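Local coordinates for AvrRxo1-ORF1 (Xanthomonas oryzae pv. oryzicola, PDB 4Z8T), which is a type III effector with a polynucleotide kinase domain that binds its partner AvrRxo1-ORF2 and probably transfers phosphate from a nucleotide, at residues Thr76-Ile86 with Arg241-Lys251; Phe137-Lys145 with Tyr169-Arg178. All coordinates share one frame; numbering follows the deposited sequence.

Interaction 1 of 2, residues Thr76-Ile86 with Arg241-Lys251; sequences TGKTRIATKKI and RLFGTAEDGEK. With SO4 (sulfate ion), chain D.
Ile-81 sets its CD1 methyl over one face of the Phe-243 ring, 4.2 Å from the ring centroid, and against CB of Lys-251 at 3.8 Å. Its CG1 branch lies beside the backbone N (chi1 -76°), which turns CD1 toward the strand while CG2 reaches the CD2 rim of the ring. A branched aliphatic residue suits this buried place because it fills two directions at once. Two polar grips flank this apolar packing. Arg-241 holds the carbonyl at the end of the helix end-on, NH1 to Lys-85 O at 2.8 Å and NH2 to the same oxygen at 3.2 Å, the oxygen lying in the guanidinium plane. At the other end Lys-251 NZ donates to Thr-76 O at 2.7 Å and to Thr-245 OG1 at 2.9 Å. Gly-77, Lys-78 and Thr-79 fit a P-loop (Walker A) pattern, consistent with the kinase fold: Gly-77 N donates to sulfate O1 at 2.9 Å, and Thr-79 N points almost straight at O4 (171°). Glycine suits position 77, since a CB here would jam against Thr-76 O. Toward solvent the contact loosens: Arg-80 NH2 stays 4.0 Å from Glu-250 OE2, short of a salt bridge, and a water links the two side chains through weak bonds.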
# COMPACT_ATOMS: atom_id res chain seq x y z
N THR A 76 -13.26 16.01 1.65
CA THR A 76 -12.14 15.82 0.73
C THR A 76 -11.70 17.11 0.06
O THR A 76 -10.75 17.11 -0.72
CB THR A 76 -12.48 14.79 -0.36
OG1 THR A 76 -13.75 15.12 -0.95
CG2 THR A 76 -12.56 13.38 0.23
N GLY A 77 -12.40 18.20 0.31
CA GLY A 77 -12.08 19.47 -0.32
C GLY A 77 -12.98 19.82 -1.48
O GLY A 77 -12.60 20.61 -2.35
N LYS A 78 -14.18 19.26 -1.49
CA LYS A 78 -15.11 19.43 -2.61
C LYS A 78 -15.50 20.88 -2.83
O LYS A 78 -15.51 21.37 -3.96
CB LYS A 78 -16.35 18.55 -2.41
CG LYS A 78 -16.01 17.06 -2.36
CD LYS A 78 -17.20 16.19 -1.94
CE LYS A 78 -18.30 16.21 -2.96
NZ LYS A 78 -19.32 15.13 -2.69
N THR A 79 -15.80 21.59 -1.74
CA THR A 79 -16.22 22.99 -1.86
C THR A 79 -15.15 23.88 -2.49
O THR A 79 -15.45 24.67 -3.39
CB THR A 79 -16.68 23.52 -0.50
OG1 THR A 79 -17.80 22.74 -0.06
CG2 THR A 79 -17.09 24.98 -0.61
N ARG A 80 -13.90 23.74 -2.05
CA ARG A 80 -12.81 24.51 -2.62
C ARG A 80 -12.60 24.20 -4.11
O ARG A 80 -12.34 25.10 -4.91
CB ARG A 80 -11.53 24.27 -1.82
CG ARG A 80 -10.39 25.20 -2.20
CD ARG A 80 -9.14 24.91 -1.38
NE ARG A 80 -7.95 25.44 -2.04
CZ ARG A 80 -7.57 26.71 -1.99
NH1 ARG A 80 -8.29 27.58 -1.30
NH2 ARG A 80 -6.47 27.11 -2.62
N ILE A 81 -12.72 22.93 -4.48
CA ILE A 81 -12.63 22.57 -5.90
C ILE A 81 -13.74 23.21 -6.75
O ILE A 81 -13.48 23.76 -7.83
CB ILE A 81 -12.60 21.05 -6.11
CG1 ILE A 81 -11.22 20.50 -5.74
CG2 ILE A 81 -12.94 20.68 -7.56
CD1 ILE A 81 -10.10 20.91 -6.70
N ALA A 82 -14.98 23.16 -6.26
CA ALA A 82 -16.09 23.82 -6.95
C ALA A 82 -15.81 25.30 -7.15
O ALA A 82 -15.99 25.85 -8.24
CB ALA A 82 -17.40 23.61 -6.20
N THR A 83 -15.32 25.94 -6.09
CA THR A 83 -15.04 27.38 -6.09
C THR A 83 -13.95 27.77 -7.09
O THR A 83 -14.06 28.78 -7.79
CB THR A 83 -14.66 27.85 -4.67
OG1 THR A 83 -15.75 27.58 -3.77
CG2 THR A 83 -14.31 29.33 -4.65
N LYS A 84 -12.91 26.96 -7.17
CA LYS A 84 -11.72 27.29 -7.94
C LYS A 84 -11.74 26.74 -9.36
O LYS A 84 -11.22 27.37 -10.29
CB LYS A 84 -10.52 26.73 -7.20
CG LYS A 84 -9.18 26.95 -7.85
CD LYS A 84 -8.09 26.33 -6.98
CE LYS A 84 -6.70 26.62 -7.50
NZ LYS A 84 -5.69 26.38 -6.42
N LYS A 85 -12.35 25.56 -9.52
CA LYS A 85 -12.21 24.83 -10.78
C LYS A 85 -13.48 24.79 -11.62
O LYS A 85 -13.48 24.22 -12.71
CB LYS A 85 -11.71 23.40 -10.53
CG LYS A 85 -10.41 23.34 -9.75
CD LYS A 85 -9.32 24.22 -10.36
CE LYS A 85 -8.93 23.79 -11.78
NZ LYS A 85 -7.88 24.70 -12.35
N ILE A 86 -14.56 25.37 -11.12
CA ILE A 86 -15.79 25.46 -11.90
C ILE A 86 -16.24 26.92 -11.88
O ILE A 86 -17.23 27.25 -11.23
CB ILE A 86 -16.93 24.53 -11.36
CG1 ILE A 86 -16.38 23.16 -10.93
CG2 ILE A 86 -18.04 24.36 -12.40
CD1 ILE A 86 -17.36 22.34 -10.12
N ARG A 241 -13.76 15.41 -14.63
CA ARG A 241 -12.41 15.71 -14.15
C ARG A 241 -12.24 15.09 -12.78
O ARG A 241 -13.15 15.15 -11.95
CB ARG A 241 -12.20 17.23 -14.03
CG ARG A 241 -12.00 17.92 -15.36
CD ARG A 241 -11.91 19.44 -15.17
NE ARG A 241 -13.24 19.99 -14.87
CZ ARG A 241 -13.43 21.15 -14.24
NH1 ARG A 241 -12.38 21.86 -13.85
NH2 ARG A 241 -14.66 21.57 -14.00
N LEU A 242 -11.07 14.50 -12.56
CA LEU A 242 -10.74 13.86 -11.29
C LEU A 242 -9.59 14.62 -10.67
O LEU A 242 -8.55 14.77 -11.28
CB LEU A 242 -10.27 12.43 -11.53
CG LEU A 242 -9.64 11.70 -10.33
CD1 LEU A 242 -10.61 11.58 -9.14
CD2 LEU A 242 -9.21 10.32 -10.80
N PHE A 243 -9.77 15.06 -9.43
CA PHE A 243 -8.70 15.77 -8.73
C PHE A 243 -8.31 14.94 -7.54
O PHE A 243 -9.18 14.46 -6.83
CB PHE A 243 -9.18 17.15 -8.24
CG PHE A 243 -9.50 18.10 -9.35
CD1 PHE A 243 -8.50 18.88 -9.93
CD2 PHE A 243 -10.79 18.20 -9.85
CE1 PHE A 243 -8.81 19.76 -10.98
CE2 PHE A 243 -11.09 19.08 -10.89
CZ PHE A 243 -10.11 19.84 -11.45
N GLY A 244 -7.01 14.78 -7.33
CA GLY A 244 -6.50 14.01 -6.21
C GLY A 244 -5.61 14.90 -5.38
O GLY A 244 -5.36 16.05 -5.75
N THR A 245 -5.13 14.37 -4.27
CA THR A 245 -4.39 15.19 -3.31
C THR A 245 -2.92 14.78 -3.28
O THR A 245 -2.60 13.62 -3.02
CB THR A 245 -5.01 15.06 -1.91
OG1 THR A 245 -6.40 15.42 -1.97
CG2 THR A 245 -4.27 16.00 -0.91
N ALA A 246 -2.04 15.73 -3.57
CA ALA A 246 -0.60 15.51 -3.50
C ALA A 246 -0.15 15.43 -2.05
O ALA A 246 -0.92 15.69 -1.13
CB ALA A 246 0.13 16.62 -4.21
N GLU A 247 1.11 15.08 -1.85
CA GLU A 247 1.66 14.90 -0.52
C GLU A 247 1.54 16.15 0.33
O GLU A 247 1.31 16.07 1.54
CB GLU A 247 3.13 14.46 -0.63
CG GLU A 247 3.34 13.16 -1.41
CD GLU A 247 3.33 13.34 -2.93
OE1 GLU A 247 2.48 14.09 -3.47
OE2 GLU A 247 4.18 12.69 -3.60
N ASP A 248 1.66 17.32 -0.30
CA ASP A 248 1.59 18.57 0.44
C ASP A 248 0.16 19.07 0.64
O ASP A 248 -0.05 20.17 1.16
CB ASP A 248 2.47 19.65 -0.22
CG ASP A 248 1.96 20.09 -1.58
OD1 ASP A 248 1.00 19.48 -2.10
OD2 ASP A 248 2.55 21.04 -2.14
N GLY A 249 -0.81 18.26 0.24
CA GLY A 249 -2.19 18.62 0.49
C GLY A 249 -2.85 19.40 -0.62
O GLY A 249 -4.04 19.67 -0.56
N GLU A 250 -2.10 19.75 -1.66
CA GLU A 250 -2.75 20.49 -2.74
C GLU A 250 -3.41 19.56 -3.75
O GLU A 250 -2.93 18.46 -4.00
CB GLU A 250 -1.83 21.49 -3.44
CG GLU A 250 -2.61 22.47 -4.37
CD GLU A 250 -3.85 23.13 -3.72
OE1 GLU A 250 -4.98 22.56 -3.80
OE2 GLU A 250 -3.72 24.24 -3.16
N LYS A 251 -4.53 20.03 -4.30
CA LYS A 251 -5.28 19.26 -5.28
C LYS A 251 -4.64 19.39 -6.65
O LYS A 251 -4.24 20.49 -7.07
CB LYS A 251 -6.72 19.75 -5.34
CG LYS A 251 -7.54 19.39 -4.10
CD LYS A 251 -7.69 17.88 -3.99
CE LYS A 251 -8.73 17.49 -2.97
NZ LYS A 251 -8.23 17.67 -1.56
S SO4 D . -14.87 20.66 1.89
O1 SO4 D . -14.00 19.58 2.32
O2 SO4 D . -14.11 21.73 1.23
O3 SO4 D . -15.51 21.19 3.09
O4 SO4 D . -15.89 20.15 0.99
O HOH W 1 -8.35 23.07 -3.83

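Interaction 2 of 2, residues Phe137-Lys145 with Tyr169-Arg178; sequences FEGGLRSQK and YIQLAKETGR
Arg-178 and Arg-142 supply most of the polar contact, one gripping backbone and the other a carboxylate. Arg-178 reaches across from just beyond its helix to the turn that follows the other: NH2 donates to Leu-141 O at 2.9 Å and NH1 to Arg-142 O at 3.0 Å, both acceptors at the guanidinium edge but tilted somewhat from its plane. Leu-141 O also takes the Gln-144 N-H of the type I turn, from the opposite face of its carbonyl plane. Arginine suits the place because one flat group can span two neighbouring carbonyls, and NH2 has a further acceptor in Ala-152 O. At the other end of the contact Tyr-169 OH donates to Glu-138 OE1 at 2.5 Å, on the syn side and tilted from the carboxylate plane; Lys-158 also bonds this hydroxyl.

Charge pairing lies nearer the surface. The extended Arg-142 chain, with CG anti to the backbone N (chi1 -170°), carries NH1 to Glu-175 OE1 in a salt bridge at the guanidinium edge, the two planes 63° apart; its modelled length of 2.5 Å is doubtful.

Van der Waals packing fills the middle. Leu-172 CG lies against one face of the Arg-142 guanidinium, 3.8 Å from its CZ, while Thr-176 CG2 packs on Arg-142 CG at 3.7 Å. Thr-176 OG1 turns back to Leu-172 O, one turn earlier in the chain.

Gly-177, with positive phi, closes the helix in a Schellman motif and leads to strand 179-185, making this the helix-to-strand junction of a P-loop alpha/beta domain, where helices 123-141 and 163-176 meet.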
# COMPACT_ATOMS: atom_id res chain seq x y z
N PHE A 137 -37.20 18.06 -3.07
CA PHE A 137 -36.53 19.20 -3.68
C PHE A 137 -36.02 18.79 -5.07
O PHE A 137 -36.29 19.47 -6.07
CB PHE A 137 -35.40 19.68 -2.75
CG PHE A 137 -34.54 20.79 -3.31
CD1 PHE A 137 -35.10 21.91 -3.90
CD2 PHE A 137 -33.16 20.71 -3.19
CE1 PHE A 137 -34.28 22.93 -4.39
CE2 PHE A 137 -32.35 21.73 -3.66
CZ PHE A 137 -32.91 22.83 -4.26
N GLU A 138 -35.34 17.66 -5.14
CA GLU A 138 -34.80 17.18 -6.41
C GLU A 138 -35.92 16.85 -7.40
O GLU A 138 -35.80 17.11 -8.60
CB GLU A 138 -33.92 15.95 -6.18
CG GLU A 138 -33.27 15.39 -7.45
CD GLU A 138 -32.54 14.09 -7.21
OE1 GLU A 138 -31.66 14.06 -6.32
OE2 GLU A 138 -32.85 13.09 -7.90
N GLY A 139 -37.01 16.28 -6.90
CA GLY A 139 -38.15 15.96 -7.75
C GLY A 139 -38.72 17.16 -8.47
O GLY A 139 -39.05 17.09 -9.66
N GLY A 140 -38.86 18.27 -7.74
CA GLY A 140 -39.39 19.49 -8.31
C GLY A 140 -38.42 20.16 -9.26
O GLY A 140 -38.83 20.91 -10.15
N LEU A 141 -37.13 19.89 -9.07
CA LEU A 141 -36.11 20.48 -9.94
C LEU A 141 -36.03 19.77 -11.28
O LEU A 141 -35.55 20.35 -12.26
CB LEU A 141 -34.73 20.42 -9.28
CG LEU A 141 -34.50 21.42 -8.15
CD1 LEU A 141 -33.13 21.20 -7.49
CD2 LEU A 141 -34.61 22.82 -8.69
N ARG A 142 -36.45 18.52 -11.32
CA ARG A 142 -36.32 17.69 -12.51
C ARG A 142 -36.74 18.41 -13.79
O ARG A 142 -36.00 18.48 -14.73
CB ARG A 142 -37.08 16.37 -12.34
CG ARG A 142 -36.86 15.29 -13.37
CD ARG A 142 -37.37 13.87 -12.93
NE ARG A 142 -36.90 12.77 -13.79
CZ ARG A 142 -36.00 11.86 -13.41
NH1 ARG A 142 -35.60 10.93 -14.24
NH2 ARG A 142 -35.50 11.87 -12.19
N SER A 143 -37.94 18.96 -13.78
CA SER A 143 -38.45 19.66 -14.96
C SER A 143 -38.59 21.16 -14.76
O SER A 143 -39.27 21.84 -15.53
CB SER A 143 -39.77 19.04 -15.41
OG SER A 143 -40.68 18.95 -14.32
N GLN A 144 -37.92 21.68 -13.73
CA GLN A 144 -37.91 23.12 -13.46
C GLN A 144 -37.33 23.93 -14.62
O GLN A 144 -36.26 23.59 -15.16
CB GLN A 144 -37.10 23.40 -12.19
CG GLN A 144 -37.05 24.87 -11.81
CD GLN A 144 -38.41 25.40 -11.42
OE1 GLN A 144 -39.10 24.81 -10.59
NE2 GLN A 144 -38.80 26.51 -12.02
N LYS A 145 -38.04 24.99 -15.01
CA LYS A 145 -37.58 25.87 -16.08
C LYS A 145 -37.17 27.23 -15.55
O LYS A 145 -37.61 27.66 -14.48
CB LYS A 145 -38.70 26.09 -17.11
CG LYS A 145 -39.36 24.82 -17.62
CD LYS A 145 -38.40 23.97 -18.43
CE LYS A 145 -39.14 22.84 -19.16
NZ LYS A 145 -39.83 21.90 -18.23
N TYR A 169 -28.38 9.42 -11.83
CA TYR A 169 -28.19 10.81 -12.22
C TYR A 169 -27.93 10.98 -13.71
O TYR A 169 -28.36 11.97 -14.31
CB TYR A 169 -27.15 11.54 -11.34
CG TYR A 169 -27.75 11.89 -10.00
CD1 TYR A 169 -28.72 12.89 -9.89
CD2 TYR A 169 -27.41 11.19 -8.85
CE1 TYR A 169 -29.30 13.19 -8.68
CE2 TYR A 169 -27.99 11.48 -7.63
CZ TYR A 169 -28.92 12.49 -7.55
OH TYR A 169 -29.50 12.78 -6.34
N ILE A 170 -27.24 10.01 -14.32
CA ILE A 170 -27.04 10.02 -15.77
C ILE A 170 -28.41 9.90 -16.44
O ILE A 170 -28.71 10.63 -17.39
CB ILE A 170 -26.09 8.88 -16.23
CG1 ILE A 170 -24.64 9.23 -15.86
CG2 ILE A 170 -26.21 8.66 -17.73
CD1 ILE A 170 -23.64 8.09 -16.11
N GLN A 171 -29.23 8.99 -15.94
CA GLN A 171 -30.58 8.83 -16.48
C GLN A 171 -31.40 10.11 -16.32
O GLN A 171 -32.08 10.53 -17.25
CB GLN A 171 -31.29 7.65 -15.82
CG GLN A 171 -32.62 7.31 -16.45
CD GLN A 171 -33.21 6.05 -15.87
OE1 GLN A 171 -33.06 5.77 -14.67
NE2 GLN A 171 -33.88 5.26 -16.71
N LEU A 172 -31.32 10.74 -15.15
CA LEU A 172 -32.02 12.00 -14.94
C LEU A 172 -31.57 13.05 -15.94
O LEU A 172 -32.39 13.75 -16.52
CB LEU A 172 -31.80 12.51 -13.51
CG LEU A 172 -32.66 13.69 -13.06
CD1 LEU A 172 -33.01 13.55 -11.58
CD2 LEU A 172 -31.97 15.01 -13.30
N ALA A 173 -30.26 13.15 -16.15
CA ALA A 173 -29.74 14.12 -17.10
C ALA A 173 -30.23 13.83 -18.52
O ALA A 173 -30.71 14.73 -19.22
CB ALA A 173 -28.23 14.14 -17.05
N LYS A 174 -30.13 12.57 -18.93
CA LYS A 174 -30.58 12.17 -20.26
C LYS A 174 -32.06 12.48 -20.48
O LYS A 174 -32.44 13.00 -21.54
CB LYS A 174 -30.32 10.68 -20.48
CG LYS A 174 -28.84 10.30 -20.62
CD LYS A 174 -28.24 10.86 -21.90
CE LYS A 174 -26.83 10.34 -22.13
NZ LYS A 174 -26.25 10.94 -23.38
N GLU A 175 -32.88 12.18 -19.49
CA GLU A 175 -34.32 12.38 -19.61
C GLU A 175 -34.74 13.84 -19.63
O GLU A 175 -35.81 14.18 -20.14
CB GLU A 175 -35.07 11.64 -18.50
CG GLU A 175 -35.00 10.12 -18.62
CD GLU A 175 -35.67 9.41 -17.45
OE1 GLU A 175 -36.08 10.09 -16.50
OE2 GLU A 175 -35.78 8.17 -17.49
N THR A 176 -33.91 14.71 -19.06
CA THR A 176 -34.26 16.11 -18.93
C THR A 176 -33.44 17.01 -19.84
O THR A 176 -33.57 18.23 -19.78
CB THR A 176 -34.13 16.61 -17.48
OG1 THR A 176 -32.77 16.44 -17.05
CG2 THR A 176 -35.05 15.84 -16.57
N GLY A 177 -32.61 16.41 -20.69
CA GLY A 177 -31.84 17.18 -21.65
C GLY A 177 -30.75 18.01 -21.00
O GLY A 177 -30.43 19.11 -21.47
N ARG A 178 -30.17 17.50 -19.92
CA ARG A 178 -29.05 18.19 -19.27
C ARG A 178 -27.74 17.49 -19.58
O ARG A 178 -27.69 16.25 -19.66
CB ARG A 178 -29.24 18.19 -17.76
CG ARG A 178 -30.39 19.05 -17.25
CD ARG A 178 -30.39 19.01 -15.73
NE ARG A 178 -31.35 19.93 -15.12
CZ ARG A 178 -32.58 19.60 -14.73
NH1 ARG A 178 -33.04 18.36 -14.89
NH2 ARG A 178 -33.35 20.52 -14.18

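How the interactions relate
From the N terminus, the chain runs through strand 66-71 and the probable phosphate-binding loop into helix 78-85, the first partner of interaction 1. It then passes along helix 123-141, and interaction 2 closes a short loop, its closest ends 24 residues apart, that contains strand 154-157 and the start of helix 163-176. Strands 179-185 and 238-245 follow, and the latter closes interaction 1, whose closest ends are 155 residues apart, so the smaller loop lies wholly within the larger. Interaction 1 joins a helix to the sheet, whereas interaction 2 joins the ends of two helices near the edge strand 154-157. Their centres are 27 Å apart and they do not touch; the shared sheet connects them.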